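Local coordinates for apical membrane antigen 1-like protein, soluble form (Toxoplasma gondii, PDB 3ZLE), which may play a role in host cell invasion as the sporozoite's AMA1-like antigen, of which this chain is the conserved extracellular region, at residues F239-K253 and F306-F320. Residues are numbered along the deposited sequence; the frame is centred on the assembly and turned at random.
Sequences FDTKTSVQSDQATNK and FYLEKESGETICAIF
The carbonyl oxygen of Ile-319 takes two backbone N-H groups of the opposite segment: Val-245 N lies 2.7 Å from Ile-319 O and Gln-246 N makes a weak bond to it. Two residues facing one is a classic beta bulge. Beyond it, the short, weakly bonded strand 246-249 runs antiparallel to 315-320 as an outermost strand of a four-stranded sheet, with Ile-319 N bonded to Gln-246 O (2.8 Å) and Cys-317 N to Asp-248 O (3.0 Å). Where the chains part, a water bridges Gln-246 NE2, Asp-248 N and Cys-317 O. The long, flexible glutamine suits this place: its extended chain lies alongside Ile-319, covering CD1 with methylene and amide, while its NE2 donates an N-H to the water.

Phenylalanines close both ends. Phe-239 and Phe-320 form an almost parallel offset stack, centroids 3.9 Å apart, and Trp-303 also meets Phe-320. At the far end, CB of Lys-253 sits over the centre of the Phe-306 ring, 3.6 Å from its centroid, so the lysine's aliphatic root is apolar cover while NZ reaches a salt bridge with Glu-344. Ala-250 N bonds Thr-315 O, and the Cys-317–Cys-256 disulfide ties the sheet to helix 253-262. With ring stacking at one end and a covalent link past the other, attachment of this edge does not rest on its few backbone bonds alone.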
loop_
_atom_site.group_PDB
_atom_site.type_symbol
_atom_site.label_atom_id
_atom_site.label_comp_id
_atom_site.label_asym_id
_atom_site.label_seq_id
_atom_site.Cartn_x
_atom_site.Cartn_y
_atom_site.Cartn_z
ATOM N N PHE A 239 3.734 -7.990 -18.808
ATOM C CA PHE A 239 5.028 -8.104 -18.174
ATOM C C PHE A 239 5.276 -9.521 -17.692
ATOM O O PHE A 239 4.433 -10.122 -17.027
ATOM C CB PHE A 239 5.105 -7.145 -16.999
ATOM C CG PHE A 239 5.027 -5.715 -17.401
ATOM C CD1 PHE A 239 3.802 -5.080 -17.516
ATOM C CD2 PHE A 239 6.178 -4.993 -17.658
ATOM C CE1 PHE A 239 3.724 -3.767 -17.953
ATOM C CE2 PHE A 239 6.108 -3.708 -18.148
ATOM C CZ PHE A 239 4.872 -3.085 -18.272
ATOM N N ASP A 240 6.499 -9.991 -17.910
ATOM C CA ASP A 240 6.883 -11.355 -17.590
ATOM C C ASP A 240 8.358 -11.371 -17.217
ATOM O O ASP A 240 8.910 -10.363 -16.816
ATOM C CB ASP A 240 6.675 -12.241 -18.804
ATOM C CG ASP A 240 7.378 -11.697 -20.032
ATOM O OD1 ASP A 240 8.282 -10.817 -19.888
ATOM O OD2 ASP A 240 7.051 -12.171 -21.128
ATOM N N THR A 241 8.989 -12.533 -17.356
ATOM C CA THR A 241 10.416 -12.664 -17.090
ATOM C C THR A 241 11.280 -11.630 -17.863
ATOM O O THR A 241 12.180 -11.008 -17.290
ATOM C CB THR A 241 10.888 -14.107 -17.364
ATOM O OG1 THR A 241 10.195 -14.613 -18.515
ATOM C CG2 THR A 241 10.558 -15.022 -16.148
ATOM N N LYS A 242 10.917 -11.354 -19.111
ATOM C CA LYS A 242 11.724 -10.481 -19.956
ATOM C C LYS A 242 11.842 -9.066 -19.391
ATOM O O LYS A 242 12.907 -8.459 -19.431
ATOM C CB LYS A 242 11.165 -10.437 -21.384
ATOM C CG LYS A 242 11.612 -11.589 -22.284
ATOM C CD LYS A 242 13.090 -11.956 -22.087
ATOM C CE LYS A 242 14.020 -10.738 -22.105
ATOM N NZ LYS A 242 13.833 -9.857 -23.297
ATOM N N THR A 243 10.744 -8.563 -18.830
ATOM C CA THR A 243 10.581 -7.135 -18.590
ATOM C C THR A 243 10.326 -6.879 -17.107
ATOM O O THR A 243 9.652 -5.920 -16.735
ATOM C CB THR A 243 9.377 -6.604 -19.370
ATOM O OG1 THR A 243 8.322 -7.579 -19.325
ATOM C CG2 THR A 243 9.738 -6.350 -20.823
ATOM N N SER A 244 10.858 -7.741 -16.254
ATOM C CA SER A 244 10.620 -7.598 -14.845
ATOM C C SER A 244 11.883 -7.490 -14.016
ATOM O O SER A 244 12.971 -7.773 -14.473
ATOM C CB SER A 244 9.690 -8.715 -14.341
ATOM O OG SER A 244 8.403 -8.582 -14.972
ATOM N N VAL A 245 11.720 -7.011 -12.803
ATOM C CA VAL A 245 12.818 -6.760 -11.901
ATOM C C VAL A 245 13.130 -8.058 -11.128
ATOM O O VAL A 245 14.288 -8.334 -10.774
ATOM C CB VAL A 245 12.414 -5.606 -10.949
ATOM C CG1 VAL A 245 12.569 -5.973 -9.477
ATOM C CG2 VAL A 245 13.118 -4.307 -11.331
ATOM N N GLN A 246 12.106 -8.887 -10.922
ATOM C CA GLN A 246 12.329 -10.265 -10.456
ATOM C C GLN A 246 11.122 -11.079 -10.844
ATOM O O GLN A 246 10.068 -10.541 -11.074
ATOM C CB GLN A 246 12.552 -10.315 -8.950
ATOM C CG GLN A 246 11.280 -10.136 -8.126
ATOM C CD GLN A 246 11.504 -10.316 -6.632
ATOM O OE1 GLN A 246 12.023 -9.428 -5.959
ATOM N NE2 GLN A 246 10.975 -11.401 -6.086
ATOM N N SER A 247 11.313 -12.376 -11.002
ATOM C CA SER A 247 10.260 -13.245 -11.466
ATOM C C SER A 247 10.569 -14.641 -10.995
ATOM O O SER A 247 10.750 -15.540 -11.784
ATOM C CB SER A 247 10.156 -13.229 -12.991
ATOM O OG SER A 247 11.433 -13.328 -13.604
ATOM N N ASP A 248 10.668 -14.802 -9.692
ATOM C CA ASP A 248 10.860 -16.103 -9.131
ATOM C C ASP A 248 9.511 -16.811 -8.999
ATOM O O ASP A 248 8.472 -16.232 -9.271
ATOM C CB ASP A 248 11.558 -15.996 -7.778
ATOM C CG ASP A 248 12.911 -15.308 -7.869
ATOM O OD1 ASP A 248 13.553 -15.334 -8.957
ATOM O OD2 ASP A 248 13.361 -14.773 -6.837
ATOM N N GLN A 249 9.561 -18.104 -8.729
ATOM C CA GLN A 249 8.380 -18.897 -8.546
ATOM C C GLN A 249 7.706 -18.460 -7.233
ATOM O O GLN A 249 8.368 -18.041 -6.296
ATOM C CB GLN A 249 8.773 -20.386 -8.513
ATOM C CG GLN A 249 7.656 -21.343 -8.149
ATOM C CD GLN A 249 7.656 -21.723 -6.678
ATOM O OE1 GLN A 249 8.613 -21.459 -5.953
ATOM N NE2 GLN A 249 6.584 -22.365 -6.237
ATOM N N ALA A 250 6.394 -18.582 -7.161
ATOM C CA ALA A 250 5.694 -18.434 -5.878
ATOM C C ALA A 250 4.813 -19.644 -5.674
ATOM O O ALA A 250 4.249 -20.167 -6.632
ATOM C CB ALA A 250 4.853 -17.160 -5.872
ATOM N N THR A 251 4.647 -20.062 -4.425
ATOM C CA THR A 251 3.875 -21.266 -4.137
ATOM C C THR A 251 2.411 -21.011 -4.404
ATOM O O THR A 251 1.705 -21.878 -4.920
ATOM C CB THR A 251 4.017 -21.691 -2.671
ATOM O OG1 THR A 251 5.374 -21.515 -2.247
ATOM C CG2 THR A 251 3.591 -23.161 -2.495
ATOM N N ASN A 252 1.959 -19.804 -4.069
ATOM C CA ASN A 252 0.579 -19.415 -4.332
ATOM C C ASN A 252 0.423 -17.899 -4.385
ATOM O O ASN A 252 1.321 -17.161 -4.026
ATOM C CB ASN A 252 -0.369 -20.011 -3.289
ATOM C CG ASN A 252 0.022 -19.642 -1.878
ATOM O OD1 ASN A 252 0.286 -18.485 -1.582
ATOM N ND2 ASN A 252 0.173 -20.645 -1.029
ATOM N N LYS A 253 -0.699 -17.459 -4.920
ATOM C CA LYS A 253 -0.857 -16.094 -5.356
ATOM C C LYS A 253 -0.760 -15.088 -4.193
ATOM O O LYS A 253 -0.087 -14.074 -4.301
ATOM C CB LYS A 253 -2.167 -15.957 -6.135
ATOM C CG LYS A 253 -3.437 -16.136 -5.316
ATOM C CD LYS A 253 -4.608 -16.361 -6.276
ATOM C CE LYS A 253 -5.937 -16.630 -5.596
ATOM N NZ LYS A 253 -6.989 -16.622 -6.685
ATOM N N PHE A 306 0.990 -12.336 -11.438
ATOM C CA PHE A 306 1.010 -13.735 -11.005
ATOM C C PHE A 306 0.430 -14.668 -12.081
ATOM O O PHE A 306 -0.755 -14.587 -12.420
ATOM C CB PHE A 306 0.234 -13.913 -9.720
ATOM C CG PHE A 306 0.093 -15.351 -9.306
ATOM C CD1 PHE A 306 1.095 -15.986 -8.582
ATOM C CD2 PHE A 306 -0.977 -16.104 -9.749
ATOM C CE1 PHE A 306 0.938 -17.285 -8.161
ATOM C CE2 PHE A 306 -1.124 -17.431 -9.363
ATOM C CZ PHE A 306 -0.185 -18.013 -8.546
ATOM N N TYR A 307 1.270 -15.533 -12.658
ATOM C CA TYR A 307 0.762 -16.418 -13.714
ATOM C C TYR A 307 1.434 -17.765 -13.778
ATOM O O TYR A 307 2.447 -18.009 -13.123
ATOM C CB TYR A 307 0.823 -15.723 -15.076
ATOM C CG TYR A 307 2.226 -15.378 -15.502
ATOM C CD1 TYR A 307 2.890 -14.303 -14.948
ATOM C CD2 TYR A 307 2.927 -16.204 -16.379
ATOM C CE1 TYR A 307 4.185 -13.995 -15.330
ATOM C CE2 TYR A 307 4.205 -15.903 -16.777
ATOM C CZ TYR A 307 4.830 -14.796 -16.251
ATOM O OH TYR A 307 6.115 -14.514 -16.642
ATOM N N LEU A 308 0.785 -18.677 -14.478
ATOM C CA LEU A 308 1.300 -19.995 -14.723
ATOM C C LEU A 308 2.091 -19.923 -16.019
ATOM O O LEU A 308 1.531 -19.596 -17.053
ATOM C CB LEU A 308 0.121 -20.964 -14.876
ATOM C CG LEU A 308 0.384 -22.397 -15.372
ATOM C CD1 LEU A 308 1.440 -23.079 -14.524
ATOM C CD2 LEU A 308 -0.909 -23.196 -15.343
ATOM N N GLU A 309 3.417 -20.062 -15.923
ATOM C CA GLU A 309 4.271 -20.135 -17.114
ATOM C C GLU A 309 3.957 -21.374 -17.941
ATOM O O GLU A 309 4.156 -22.503 -17.481
ATOM C CB GLU A 309 5.736 -20.135 -16.722
ATOM C CG GLU A 309 6.659 -19.700 -17.837
ATOM C CD GLU A 309 7.778 -18.807 -17.344
ATOM O OE1 GLU A 309 8.646 -19.308 -16.597
ATOM O OE2 GLU A 309 7.772 -17.598 -17.684
ATOM N N LYS A 310 3.395 -21.155 -19.131
ATOM C CA LYS A 310 2.928 -22.239 -19.997
ATOM C C LYS A 310 4.088 -23.178 -20.298
ATOM O O LYS A 310 3.900 -24.388 -20.479
ATOM C CB LYS A 310 2.370 -21.664 -21.307
ATOM C CG LYS A 310 1.425 -22.595 -22.060
ATOM C CD LYS A 310 1.840 -22.759 -23.525
ATOM C CE LYS A 310 1.367 -21.600 -24.401
ATOM N NZ LYS A 310 1.639 -21.834 -25.856
ATOM N N GLU A 311 5.293 -22.619 -20.247
ATOM C CA GLU A 311 6.493 -23.288 -20.717
ATOM C C GLU A 311 7.042 -24.284 -19.698
ATOM O O GLU A 311 7.662 -25.279 -20.078
ATOM C CB GLU A 311 7.551 -22.245 -21.043
ATOM C CG GLU A 311 6.992 -20.825 -21.039
ATOM C CD GLU A 311 7.954 -19.815 -21.632
ATOM O OE1 GLU A 311 9.150 -19.845 -21.263
ATOM O OE2 GLU A 311 7.509 -18.985 -22.461
ATOM N N SER A 312 6.798 -24.029 -18.409
ATOM C CA SER A 312 7.558 -24.703 -17.336
ATOM C C SER A 312 6.720 -25.264 -16.187
ATOM O O SER A 312 7.269 -25.690 -15.168
ATOM C CB SER A 312 8.616 -23.766 -16.765
ATOM O OG SER A 312 8.019 -22.769 -15.962
ATOM N N GLY A 313 5.402 -25.237 -16.332
ATOM C CA GLY A 313 4.502 -25.672 -15.260
ATOM C C GLY A 313 4.598 -24.956 -13.908
ATOM O O GLY A 313 3.990 -25.395 -12.929
ATOM N N GLU A 314 5.332 -23.853 -13.844
ATOM C CA GLU A 314 5.500 -23.138 -12.572
ATOM C C GLU A 314 4.689 -21.815 -12.477
ATOM O O GLU A 314 4.534 -21.083 -13.473
ATOM C CB GLU A 314 6.982 -22.888 -12.300
ATOM C CG GLU A 314 7.634 -23.919 -11.386
ATOM C CD GLU A 314 9.019 -23.489 -10.927
ATOM O OE1 GLU A 314 9.833 -23.089 -11.787
ATOM O OE2 GLU A 314 9.289 -23.528 -9.706
ATOM N N THR A 315 4.110 -21.559 -11.301
ATOM C CA THR A 315 3.596 -20.231 -11.002
ATOM C C THR A 315 4.687 -19.211 -10.693
ATOM O O THR A 315 5.514 -19.384 -9.790
ATOM C CB THR A 315 2.501 -20.213 -9.910
ATOM O OG1 THR A 315 3.027 -20.702 -8.697
ATOM C CG2 THR A 315 1.279 -21.052 -10.322
ATOM N N ILE A 316 4.631 -18.111 -11.424
ATOM C CA ILE A 316 5.653 -17.067 -11.366
ATOM C C ILE A 316 5.040 -15.796 -10.729
ATOM O O ILE A 316 3.947 -15.406 -11.089
ATOM C CB ILE A 316 6.099 -16.750 -12.817
ATOM C CG1 ILE A 316 6.624 -18.019 -13.500
ATOM C CG2 ILE A 316 7.153 -15.658 -12.868
ATOM C CD1 ILE A 316 7.642 -18.799 -12.671
ATOM N N CYS A 317 5.763 -15.163 -9.805
ATOM C CA CYS A 317 5.497 -13.778 -9.393
ATOM C C CYS A 317 6.471 -12.831 -10.090
ATOM O O CYS A 317 7.648 -12.739 -9.700
ATOM C CB CYS A 317 5.714 -13.649 -7.915
ATOM S SG CYS A 317 5.120 -12.108 -7.214
ATOM N N ALA A 318 6.019 -12.189 -11.155
ATOM C CA ALA A 318 6.885 -11.294 -11.958
ATOM C C ALA A 318 6.657 -9.859 -11.540
ATOM O O ALA A 318 5.656 -9.232 -11.924
ATOM C CB ALA A 318 6.602 -11.449 -13.447
ATOM N N ILE A 319 7.584 -9.341 -10.757
ATOM C CA ILE A 319 7.470 -8.002 -10.230
ATOM C C ILE A 319 8.158 -6.978 -11.131
ATOM O O ILE A 319 9.316 -7.121 -11.497
ATOM C CB ILE A 319 8.096 -7.942 -8.866
ATOM C CG1 ILE A 319 7.237 -8.720 -7.863
ATOM C CG2 ILE A 319 8.403 -6.510 -8.472
ATOM C CD1 ILE A 319 7.988 -9.088 -6.602
ATOM N N PHE A 320 7.456 -5.922 -11.470
ATOM C CA PHE A 320 8.020 -4.998 -12.438
ATOM C C PHE A 320 7.868 -3.573 -11.972
ATOM O O PHE A 320 7.124 -3.296 -11.032
ATOM C CB PHE A 320 7.398 -5.202 -13.813
ATOM C CG PHE A 320 5.908 -4.922 -13.858
ATOM C CD1 PHE A 320 4.981 -5.917 -13.515
ATOM C CD2 PHE A 320 5.430 -3.703 -14.341
ATOM C CE1 PHE A 320 3.629 -5.700 -13.640
ATOM C CE2 PHE A 320 4.066 -3.447 -14.401
ATOM C CZ PHE A 320 3.163 -4.443 -14.023
HETATM O O HOH W 1 9.305 -13.152 -7.791
#